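Local coordinates for protein ATP-dependent RNA helicase HrpB (Escherichia coli, PDB 6EUD) that hydrolyses ATP to ADP and phosphate as a DEAH/RHA-type member of the helicase superfamily and binds single-stranded RNA, at residues 353-364 with 382-393; 427-437 with 475-483. One frame throughout, in Å; residues are numbered along the deposited sequence.

Interaction 1: 353-364 with 382-393; sequences PEILQSDLSGLL and DQPPVVNLLAAK
Leu-360 drives its CD1 methyl into a notch of segment 382-393, 3.5 Å from Leu-389 CD2 and 3.8 Å from Pro-384 CB, and crosses the Asn-388 side chain at about a right angle. Its CG stands opposite the carbonyl carbon (chi1 -59°) and the chain beyond is extended, which sends CD1 between proline and helix while CB stays over Ala-392 CB. One turn on, Leu-364 swings CG away from its backbone N (chi1 -173°) and lays CD2 on the Ala-392 methyl at 3.7 Å. At the other end Leu-356 CD2 sits 3.6 Å from Pro-385 CG, and Ile-355 CD1 meets Pro-384 CG at 3.7 Å.

Two waters carry the polar links. One accepts from Asn-388 ND2 at 2.7 Å and donates to the carbonyls of Ile-355 and Ser-358; the other bridges Leu-360 N and Asn-388 O. Asp-359 OD1 forms an Asx turn with Ser-361 N (3.0 Å, 165° at the hydrogen) and takes the Ser-361 hydroxyl from above the carboxylate plane, just before helix 361-370.

The contact joins the end of the helicase C-terminal region to helix 386-398. It abuts the ATP-binding part, where Asp-382 salt-bridges Arg-131, just after the DEFH box, and Arg-166. Helix 133-145 packs on Ile-355 and Leu-363, and Phe-301 of strand 287-302 touches Asn-388.

Interaction 2: 427-437 with 475-483; sequences LVSAKNDDEAA and LLKRLNVRG
Ala-436 lies against three side chains of segment 475-483, and apolar packing makes up most of this contact. Its CB is 3.6 Å from Val-481 CG1 and 3.9 Å from Leu-476 CD2, with Leu-479 CD2 a little farther off. Leu-476 also reaches past it: CD2 rests near the Ala-436 carbonyl and CD1 near Ala-437. Leu-479 throws CG opposite its backbone N (chi1 -169°), toward segment 427-437; CD1 meets Val-428 CG2 at 4.1 Å, and CD2 faces both Ala-436 and the Leu-427 carbonyl. Leu-427 and Leu-475 cross at about a right angle, joined through their CD1 methyls at 4.0 Å. Asp-433 OD1 touches Val-481 CG1 at 3.4 Å.

The polar link is a water bridge: Asp-433 OD2 receives a hydrogen bond from a water at 2.7 Å, and the same water donates to Arg-482 O.

Within each segment, hydrogen bonds shape the helix ends that meet here. Asn-432 is the N-cap of helix 433-447: its OD1 accepts from Glu-435 N (2.9 Å, 170° at the hydrogen) and weakly from Asp-434 N. Glu-435 OE1 in turn accepts from Lys-431 N, just before the N-cap. Helix 466-479 ends in a Schellman motif at Asn-480, whose positive phi turns the chain so that Val-481 returns to face Asp-433 and Ala-436.

The short helical pieces 433-437 and 475-479 run at 138° between their N-to-C directions. Alanines of helix 433-447, with Leu-427 and Val-428 from helix 421-429, meet the leucines of helix 466-479 and Val-481 in the turn after it. The direct contacts are thus chiefly apolar, with a water-bridged acid at the exposed edge.

In the fold
Interaction 1 lies near the middle of the chain and interaction 2 about 32 Å from it, measured between centres; the two contacts' centres are 29 Å apart and their nearest atoms about 12 Å, without touching. They follow one another along the sequence and share no helix. Both are partly buried and mainly apolar, with waters supplying polar bridges. Interaction 1 joins two loops and the helix starts that follow them, using prolines and a buried asparagine, with a salt-bridged aspartate at one end. Interaction 2 joins the ends and turns of a more peripheral all-helical part of the chain, where alanine and leucine dominate and Asp-433, exposed, is bridged by a water to the backbone of Arg-482.

Interaction 1: 353-364 with 382-393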
loop_
_atom_site.group_PDB
_atom_site.type_symbol
_atom_site.label_atom_id
_atom_site.label_comp_id
_atom_site.label_asym_id
_atom_site.label_seq_id
_atom_site.Cartn_x
_atom_site.Cartn_y
_atom_site.Cartn_z
ATOM N N PRO A 353 0.723 11.019 1.682
ATOM C CA PRO A 353 0.308 11.156 0.279
ATOM C C PRO A 353 -0.562 9.968 -0.145
ATOM O O PRO A 353 -0.340 8.866 0.362
ATOM C CB PRO A 353 1.640 11.148 -0.494
ATOM C CG PRO A 353 2.697 11.440 0.509
ATOM C CD PRO A 353 2.185 10.895 1.820
ATOM N N GLU A 354 -1.509 10.178 -1.055
ATOM C CA GLU A 354 -2.421 9.108 -1.523
ATOM C C GLU A 354 -1.679 7.906 -2.144
ATOM O O GLU A 354 -2.110 6.765 -2.008
ATOM C CB GLU A 354 -3.432 9.689 -2.534
ATOM C CG GLU A 354 -4.414 8.691 -3.125
ATOM C CD GLU A 354 -5.354 9.305 -4.174
ATOM O OE1 GLU A 354 -5.122 10.446 -4.616
ATOM O OE2 GLU A 354 -6.337 8.642 -4.564
ATOM N N ILE A 355 -0.542 8.156 -2.786
ATOM C CA ILE A 355 0.217 7.074 -3.397
ATOM C C ILE A 355 0.703 6.034 -2.375
ATOM O O ILE A 355 0.979 4.880 -2.740
ATOM C CB ILE A 355 1.437 7.620 -4.208
ATOM C CG1 ILE A 355 2.040 6.511 -5.088
ATOM C CG2 ILE A 355 2.480 8.277 -3.278
ATOM C CD1 ILE A 355 3.064 6.996 -6.112
ATOM N N LEU A 356 0.783 6.415 -1.100
ATOM C CA LEU A 356 1.249 5.476 -0.087
ATOM C C LEU A 356 0.122 4.640 0.514
ATOM O O LEU A 356 0.376 3.629 1.144
ATOM C CB LEU A 356 1.998 6.217 1.018
ATOM C CG LEU A 356 3.254 6.929 0.493
ATOM C CD1 LEU A 356 4.052 7.509 1.610
ATOM C CD2 LEU A 356 4.118 6.006 -0.329
ATOM N N GLN A 357 -1.122 5.039 0.301
ATOM C CA GLN A 357 -2.220 4.373 0.983
ATOM C C GLN A 357 -3.213 3.713 0.006
ATOM O O GLN A 357 -4.234 3.178 0.426
ATOM C CB GLN A 357 -2.928 5.386 1.914
ATOM C CG GLN A 357 -3.365 6.708 1.229
ATOM C CD GLN A 357 -3.667 7.885 2.193
ATOM O OE1 GLN A 357 -3.332 7.857 3.385
ATOM N NE2 GLN A 357 -4.295 8.929 1.658
ATOM N N SER A 358 -2.910 3.722 -1.289
ATOM C CA SER A 358 -3.894 3.257 -2.271
ATOM C C SER A 358 -3.487 2.059 -3.146
ATOM O O SER A 358 -2.307 1.734 -3.314
ATOM C CB SER A 358 -4.303 4.413 -3.195
ATOM O OG SER A 358 -3.287 4.717 -4.125
ATOM N N ASP A 359 -4.521 1.401 -3.664
ATOM C CA ASP A 359 -4.440 0.401 -4.728
ATOM C C ASP A 359 -3.575 0.918 -5.877
ATOM O O ASP A 359 -3.805 2.003 -6.396
ATOM C CB ASP A 359 -5.859 0.085 -5.217
ATOM C CG ASP A 359 -5.965 -1.232 -5.988
ATOM O OD1 ASP A 359 -5.043 -1.623 -6.746
ATOM O OD2 ASP A 359 -7.015 -1.874 -5.822
ATOM N N LEU A 360 -2.570 0.160 -6.279
ATOM C CA LEU A 360 -1.671 0.651 -7.307
ATOM C C LEU A 360 -1.791 -0.129 -8.609
ATOM O O LEU A 360 -0.950 0.026 -9.505
ATOM C CB LEU A 360 -0.220 0.598 -6.811
ATOM C CG LEU A 360 0.128 1.378 -5.545
ATOM C CD1 LEU A 360 1.609 1.243 -5.248
ATOM C CD2 LEU A 360 -0.260 2.856 -5.671
ATOM N N SER A 361 -2.819 -0.971 -8.723
ATOM C CA SER A 361 -3.009 -1.733 -9.953
ATOM C C SER A 361 -3.214 -0.802 -11.169
ATOM O O SER A 361 -2.665 -1.060 -12.238
ATOM C CB SER A 361 -4.176 -2.706 -9.816
ATOM O OG SER A 361 -5.382 -2.062 -9.445
ATOM N N GLY A 362 -3.977 0.285 -11.005
ATOM C CA GLY A 362 -4.125 1.263 -12.070
ATOM C C GLY A 362 -2.807 1.959 -12.414
ATOM O O GLY A 362 -2.451 2.092 -13.588
ATOM N N LEU A 363 -2.084 2.399 -11.383
ATOM C CA LEU A 363 -0.809 3.071 -11.555
ATOM C C LEU A 363 0.202 2.177 -12.248
ATOM O O LEU A 363 0.937 2.609 -13.139
ATOM C CB LEU A 363 -0.275 3.523 -10.200
ATOM C CG LEU A 363 1.154 4.063 -10.192
ATOM C CD1 LEU A 363 1.268 5.255 -11.122
ATOM C CD2 LEU A 363 1.492 4.477 -8.776
ATOM N N LEU A 364 0.236 0.920 -11.835
ATOM C CA LEU A 364 1.173 -0.036 -12.409
ATOM C C LEU A 364 0.836 -0.256 -13.882
ATOM O O LEU A 364 1.719 -0.349 -14.734
ATOM C CB LEU A 364 1.134 -1.353 -11.624
ATOM C CG LEU A 364 2.146 -2.458 -11.933
ATOM C CD1 LEU A 364 3.554 -1.899 -11.811
ATOM C CD2 LEU A 364 1.948 -3.653 -10.992
ATOM N N ASP A 382 7.053 10.782 -3.428
ATOM C CA ASP A 382 7.080 9.597 -2.596
ATOM C C ASP A 382 7.013 8.346 -3.460
ATOM O O ASP A 382 6.102 8.187 -4.273
ATOM C CB ASP A 382 5.925 9.614 -1.602
ATOM C CG ASP A 382 6.146 10.598 -0.489
ATOM O OD1 ASP A 382 6.657 10.184 0.572
ATOM O OD2 ASP A 382 5.822 11.783 -0.680
ATOM N N GLN A 383 7.995 7.469 -3.292
ATOM C CA GLN A 383 8.051 6.225 -4.043
ATOM C C GLN A 383 6.884 5.342 -3.649
ATOM O O GLN A 383 6.532 5.276 -2.473
ATOM C CB GLN A 383 9.382 5.502 -3.798
ATOM C CG GLN A 383 10.588 6.133 -4.493
ATOM C CD GLN A 383 10.751 5.653 -5.926
ATOM O OE1 GLN A 383 10.054 4.736 -6.364
ATOM N NE2 GLN A 383 11.684 6.260 -6.661
ATOM N N PRO A 384 6.262 4.679 -4.637
ATOM C CA PRO A 384 5.184 3.730 -4.350
ATOM C C PRO A 384 5.703 2.631 -3.418
ATOM O O PRO A 384 6.817 2.153 -3.632
ATOM C CB PRO A 384 4.826 3.157 -5.729
ATOM C CG PRO A 384 5.369 4.102 -6.714
ATOM C CD PRO A 384 6.550 4.781 -6.080
ATOM N N PRO A 385 4.916 2.247 -2.400
ATOM C CA PRO A 385 5.326 1.231 -1.416
ATOM C C PRO A 385 5.474 -0.147 -2.053
ATOM O O PRO A 385 4.604 -0.560 -2.824
ATOM C CB PRO A 385 4.179 1.222 -0.403
ATOM C CG PRO A 385 3.415 2.507 -0.650
ATOM C CD PRO A 385 3.588 2.812 -2.105
ATOM N N VAL A 386 6.555 -0.845 -1.714
ATOM C CA VAL A 386 6.873 -2.155 -2.276
ATOM C C VAL A 386 5.729 -3.147 -2.098
ATOM O O VAL A 386 5.334 -3.819 -3.048
ATOM C CB VAL A 386 8.155 -2.726 -1.629
ATOM C CG1 VAL A 386 8.554 -4.058 -2.272
ATOM C CG2 VAL A 386 9.281 -1.722 -1.746
ATOM N N VAL A 387 5.198 -3.218 -0.882
ATOM C CA VAL A 387 4.074 -4.092 -0.547
ATOM C C VAL A 387 2.855 -3.914 -1.453
ATOM O O VAL A 387 2.241 -4.893 -1.868
ATOM C CB VAL A 387 3.628 -3.859 0.931
ATOM C CG1 VAL A 387 2.278 -4.542 1.240
ATOM C CG2 VAL A 387 4.708 -4.329 1.864
ATOM N N ASN A 388 2.492 -2.669 -1.742
ATOM C CA ASN A 388 1.324 -2.406 -2.575
ATOM C C ASN A 388 1.611 -2.607 -4.073
ATOM O O ASN A 388 0.701 -2.933 -4.847
ATOM C CB ASN A 388 0.804 -1.002 -2.309
ATOM C CG ASN A 388 0.231 -0.859 -0.907
ATOM O OD1 ASN A 388 -0.059 -1.857 -0.248
ATOM N ND2 ASN A 388 0.049 0.378 -0.454
ATOM N N LEU A 389 2.876 -2.447 -4.468
ATOM C CA LEU A 389 3.275 -2.713 -5.842
ATOM C C LEU A 389 3.219 -4.204 -6.097
ATOM O O LEU A 389 2.763 -4.644 -7.154
ATOM C CB LEU A 389 4.675 -2.183 -6.121
ATOM C CG LEU A 389 4.797 -0.661 -6.213
ATOM C CD1 LEU A 389 6.260 -0.265 -6.291
ATOM C CD2 LEU A 389 4.035 -0.126 -7.428
ATOM N N LEU A 390 3.686 -4.977 -5.117
ATOM C CA LEU A 390 3.624 -6.435 -5.181
ATOM C C LEU A 390 2.185 -6.905 -5.236
ATOM O O LEU A 390 1.856 -7.780 -6.024
ATOM C CB LEU A 390 4.329 -7.071 -3.979
ATOM C CG LEU A 390 5.775 -7.516 -4.197
ATOM C CD1 LEU A 390 5.837 -8.626 -5.248
ATOM C CD2 LEU A 390 6.698 -6.348 -4.578
ATOM N N ALA A 391 1.324 -6.337 -4.391
ATOM C CA ALA A 391 -0.101 -6.676 -4.437
ATOM C C ALA A 391 -0.669 -6.318 -5.804
ATOM O O ALA A 391 -1.402 -7.115 -6.381
ATOM C CB ALA A 391 -0.879 -5.972 -3.323
ATOM N N ALA A 392 -0.311 -5.142 -6.330
ATOM C CA ALA A 392 -0.714 -4.752 -7.688
ATOM C C ALA A 392 -0.244 -5.752 -8.766
ATOM O O ALA A 392 -1.038 -6.200 -9.603
ATOM C CB ALA A 392 -0.202 -3.356 -8.008
ATOM N N LYS A 393 1.040 -6.101 -8.743
ATOM C CA LYS A 393 1.581 -7.089 -9.675
ATOM C C LYS A 393 0.779 -8.394 -9.615
ATOM O O LYS A 393 0.352 -8.913 -10.651
ATOM C CB LYS A 393 3.051 -7.349 -9.373
ATOM C CG LYS A 393 3.739 -8.321 -10.313
ATOM C CD LYS A 393 5.170 -8.562 -9.827
ATOM C CE LYS A 393 5.982 -9.466 -10.753
ATOM N NZ LYS A 393 6.407 -8.795 -12.023
HETATM O O HOH W 1 0.049 2.490 -2.207
HETATM O O HOH W 2 -2.158 -2.278 -4.988
#

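Interaction 2: 427-437 with 475-483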
loop_
_atom_site.group_PDB
_atom_site.type_symbol
_atom_site.label_atom_id
_atom_site.label_comp_id
_atom_site.label_asym_id
_atom_site.label_seq_id
_atom_site.Cartn_x
_atom_site.Cartn_y
_atom_site.Cartn_z
ATOM N N LEU A 427 -13.899 -6.174 -19.602
ATOM C CA LEU A 427 -14.289 -5.731 -20.924
ATOM C C LEU A 427 -13.536 -6.471 -22.031
ATOM O O LEU A 427 -14.143 -6.946 -22.994
ATOM C CB LEU A 427 -14.071 -4.224 -21.049
ATOM C CG LEU A 427 -15.182 -3.418 -20.379
ATOM C CD1 LEU A 427 -14.727 -1.989 -20.101
ATOM C CD2 LEU A 427 -16.439 -3.441 -21.247
ATOM N N VAL A 428 -12.218 -6.573 -21.862
ATOM C CA VAL A 428 -11.319 -7.165 -22.845
ATOM C C VAL A 428 -11.513 -8.688 -22.919
ATOM O O VAL A 428 -11.214 -9.309 -23.922
ATOM C CB VAL A 428 -9.824 -6.775 -22.509
ATOM C CG1 VAL A 428 -8.821 -7.532 -23.332
ATOM C CG2 VAL A 428 -9.595 -5.296 -22.746
ATOM N N SER A 429 -12.048 -9.288 -21.866
ATOM C CA SER A 429 -12.287 -10.736 -21.862
ATOM C C SER A 429 -13.608 -11.125 -22.567
ATOM O O SER A 429 -13.866 -12.307 -22.809
ATOM C CB SER A 429 -12.286 -11.274 -20.420
ATOM O OG SER A 429 -13.476 -10.924 -19.718
ATOM N N ALA A 430 -14.441 -10.138 -22.881
ATOM C CA ALA A 430 -15.654 -10.393 -23.646
ATOM C C ALA A 430 -15.298 -11.034 -24.995
ATOM O O ALA A 430 -14.437 -10.535 -25.716
ATOM C CB ALA A 430 -16.440 -9.099 -23.844
ATOM N N LYS A 431 -15.952 -12.146 -25.328
ATOM C CA LYS A 431 -15.607 -12.920 -26.532
ATOM C C LYS A 431 -16.418 -12.502 -27.750
ATOM O O LYS A 431 -16.058 -12.825 -28.868
ATOM C CB LYS A 431 -15.807 -14.416 -26.290
ATOM C CG LYS A 431 -14.780 -15.050 -25.367
ATOM C CD LYS A 431 -13.412 -15.054 -26.011
ATOM C CE LYS A 431 -12.373 -15.765 -25.151
ATOM N NZ LYS A 431 -11.043 -15.858 -25.832
ATOM N N ASN A 432 -17.515 -11.789 -27.528
ATOM C CA ASN A 432 -18.312 -11.235 -28.617
ATOM C C ASN A 432 -18.963 -9.917 -28.185
ATOM O O ASN A 432 -18.841 -9.490 -27.028
ATOM C CB ASN A 432 -19.395 -12.218 -29.058
ATOM C CG ASN A 432 -20.254 -12.645 -27.910
ATOM O OD1 ASN A 432 -20.976 -11.829 -27.337
ATOM N ND2 ASN A 432 -20.179 -13.925 -27.548
ATOM N N ASP A 433 -19.678 -9.298 -29.115
ATOM C CA ASP A 433 -20.208 -7.972 -28.899
ATOM C C ASP A 433 -21.354 -7.947 -27.885
ATOM O O ASP A 433 -21.608 -6.921 -27.272
ATOM C CB ASP A 433 -20.634 -7.369 -30.236
ATOM C CG ASP A 433 -19.461 -7.243 -31.214
ATOM O OD1 ASP A 433 -18.295 -7.419 -30.774
ATOM O OD2 ASP A 433 -19.695 -6.962 -32.417
ATOM N N ASP A 434 -22.009 -9.081 -27.666
ATOM C CA ASP A 434 -23.066 -9.157 -26.659
ATOM C C ASP A 434 -22.452 -9.235 -25.262
ATOM O O ASP A 434 -22.902 -8.570 -24.330
ATOM C CB ASP A 434 -23.990 -10.356 -26.935
ATOM C CG ASP A 434 -24.908 -10.126 -28.160
ATOM O OD1 ASP A 434 -24.997 -8.984 -28.664
ATOM O OD2 ASP A 434 -25.562 -11.086 -28.620
ATOM N N GLU A 435 -21.404 -10.041 -25.127
ATOM C CA GLU A 435 -20.619 -10.067 -23.896
ATOM C C GLU A 435 -19.985 -8.708 -23.672
ATOM O O GLU A 435 -19.880 -8.248 -22.537
ATOM C CB GLU A 435 -19.539 -11.153 -23.938
ATOM C CG GLU A 435 -20.089 -12.565 -23.748
ATOM C CD GLU A 435 -19.013 -13.640 -23.642
ATOM O OE1 GLU A 435 -17.806 -13.313 -23.685
ATOM O OE2 GLU A 435 -19.389 -14.829 -23.531
ATOM N N ALA A 436 -19.575 -8.055 -24.755
ATOM C CA ALA A 436 -18.985 -6.726 -24.629
ATOM C C ALA A 436 -19.980 -5.734 -24.009
ATOM O O ALA A 436 -19.651 -5.078 -23.006
ATOM C CB ALA A 436 -18.497 -6.226 -25.970
ATOM N N ALA A 437 -21.177 -5.625 -24.599
ATOM C CA ALA A 437 -22.199 -4.699 -24.107
ATOM C C ALA A 437 -22.574 -5.020 -22.649
ATOM O O ALA A 437 -22.818 -4.122 -21.843
ATOM C CB ALA A 437 -23.435 -4.743 -24.993
ATOM N N LEU A 475 -17.214 3.401 -23.139
ATOM C CA LEU A 475 -16.319 2.269 -22.962
ATOM C C LEU A 475 -16.292 1.367 -24.204
ATOM O O LEU A 475 -15.239 0.907 -24.623
ATOM C CB LEU A 475 -16.731 1.482 -21.721
ATOM C CG LEU A 475 -16.369 2.129 -20.380
ATOM C CD1 LEU A 475 -16.862 1.260 -19.239
ATOM C CD2 LEU A 475 -14.860 2.369 -20.240
ATOM N N LEU A 476 -17.448 1.149 -24.820
ATOM C CA LEU A 476 -17.508 0.331 -26.026
ATOM C C LEU A 476 -16.767 0.995 -27.171
ATOM O O LEU A 476 -16.172 0.309 -28.019
ATOM C CB LEU A 476 -18.960 0.050 -26.414
ATOM C CG LEU A 476 -19.635 -0.947 -25.460
ATOM C CD1 LEU A 476 -21.145 -1.052 -25.702
ATOM C CD2 LEU A 476 -18.953 -2.330 -25.537
ATOM N N LYS A 477 -16.777 2.326 -27.192
ATOM C CA LYS A 477 -16.050 3.049 -28.233
ATOM C C LYS A 477 -14.556 2.779 -28.068
ATOM O O LYS A 477 -13.875 2.366 -29.005
ATOM C CB LYS A 477 -16.352 4.535 -28.171
ATOM C CG LYS A 477 -15.898 5.309 -29.376
ATOM C CD LYS A 477 -16.626 6.637 -29.462
ATOM C CE LYS A 477 -16.258 7.402 -30.721
ATOM N NZ LYS A 477 -14.817 7.749 -30.712
ATOM N N ARG A 478 -14.058 2.968 -26.854
ATOM C CA ARG A 478 -12.659 2.689 -26.562
ATOM C C ARG A 478 -12.328 1.225 -26.861
ATOM O O ARG A 478 -11.261 0.913 -27.387
ATOM C CB ARG A 478 -12.334 3.034 -25.106
ATOM C CG ARG A 478 -12.550 4.506 -24.766
ATOM C CD ARG A 478 -12.070 4.847 -23.361
ATOM N NE ARG A 478 -10.613 4.868 -23.256
ATOM C CZ ARG A 478 -9.883 5.977 -23.198
ATOM N NH1 ARG A 478 -10.474 7.163 -23.232
ATOM N NH2 ARG A 478 -8.563 5.902 -23.101
ATOM N N LEU A 479 -13.256 0.329 -26.547
ATOM C CA LEU A 479 -13.049 -1.087 -26.806
ATOM C C LEU A 479 -13.160 -1.437 -28.307
ATOM O O LEU A 479 -12.768 -2.533 -28.732
ATOM C CB LEU A 479 -14.050 -1.887 -25.993
ATOM C CG LEU A 479 -13.845 -3.390 -25.924
ATOM C CD1 LEU A 479 -12.605 -3.718 -25.118
ATOM C CD2 LEU A 479 -15.096 -4.034 -25.345
ATOM N N ASN A 480 -13.673 -0.488 -29.098
ATOM C CA ASN A 480 -13.902 -0.646 -30.549
ATOM C C ASN A 480 -14.941 -1.709 -30.872
ATOM O O ASN A 480 -14.760 -2.549 -31.760
ATOM C CB ASN A 480 -12.605 -0.974 -31.294
ATOM C CG ASN A 480 -12.613 -0.444 -32.696
ATOM O OD1 ASN A 480 -13.132 0.644 -32.943
ATOM N ND2 ASN A 480 -12.045 -1.198 -33.630
ATOM N N VAL A 481 -16.036 -1.652 -30.138
ATOM C CA VAL A 481 -17.103 -2.615 -30.259
ATOM C C VAL A 481 -18.403 -1.841 -30.264
ATOM O O VAL A 481 -18.534 -0.847 -29.565
ATOM C CB VAL A 481 -17.053 -3.652 -29.114
ATOM C CG1 VAL A 481 -18.315 -4.505 -29.097
ATOM C CG2 VAL A 481 -15.793 -4.526 -29.263
ATOM N N ARG A 482 -19.342 -2.255 -31.102
ATOM C CA ARG A 482 -20.613 -1.552 -31.204
ATOM C C ARG A 482 -21.699 -2.486 -31.697
ATOM O O ARG A 482 -21.434 -3.339 -32.536
ATOM C CB ARG A 482 -20.487 -0.356 -32.144
ATOM C CG ARG A 482 -21.579 0.679 -31.980
ATOM C CD ARG A 482 -21.349 1.874 -32.877
ATOM N NE ARG A 482 -21.629 1.574 -34.279
ATOM C CZ ARG A 482 -21.360 2.401 -35.283
ATOM N NH1 ARG A 482 -20.785 3.579 -35.045
ATOM N NH2 ARG A 482 -21.660 2.055 -36.522
ATOM N N GLY A 483 -22.911 -2.339 -31.165
ATOM C CA GLY A 483 -24.073 -3.006 -31.737
ATOM C C GLY A 483 -24.483 -4.293 -31.044
ATOM O O GLY A 483 -25.434 -4.948 -31.468
HETATM O O HOH W 3 -22.208 -6.206 -33.102
#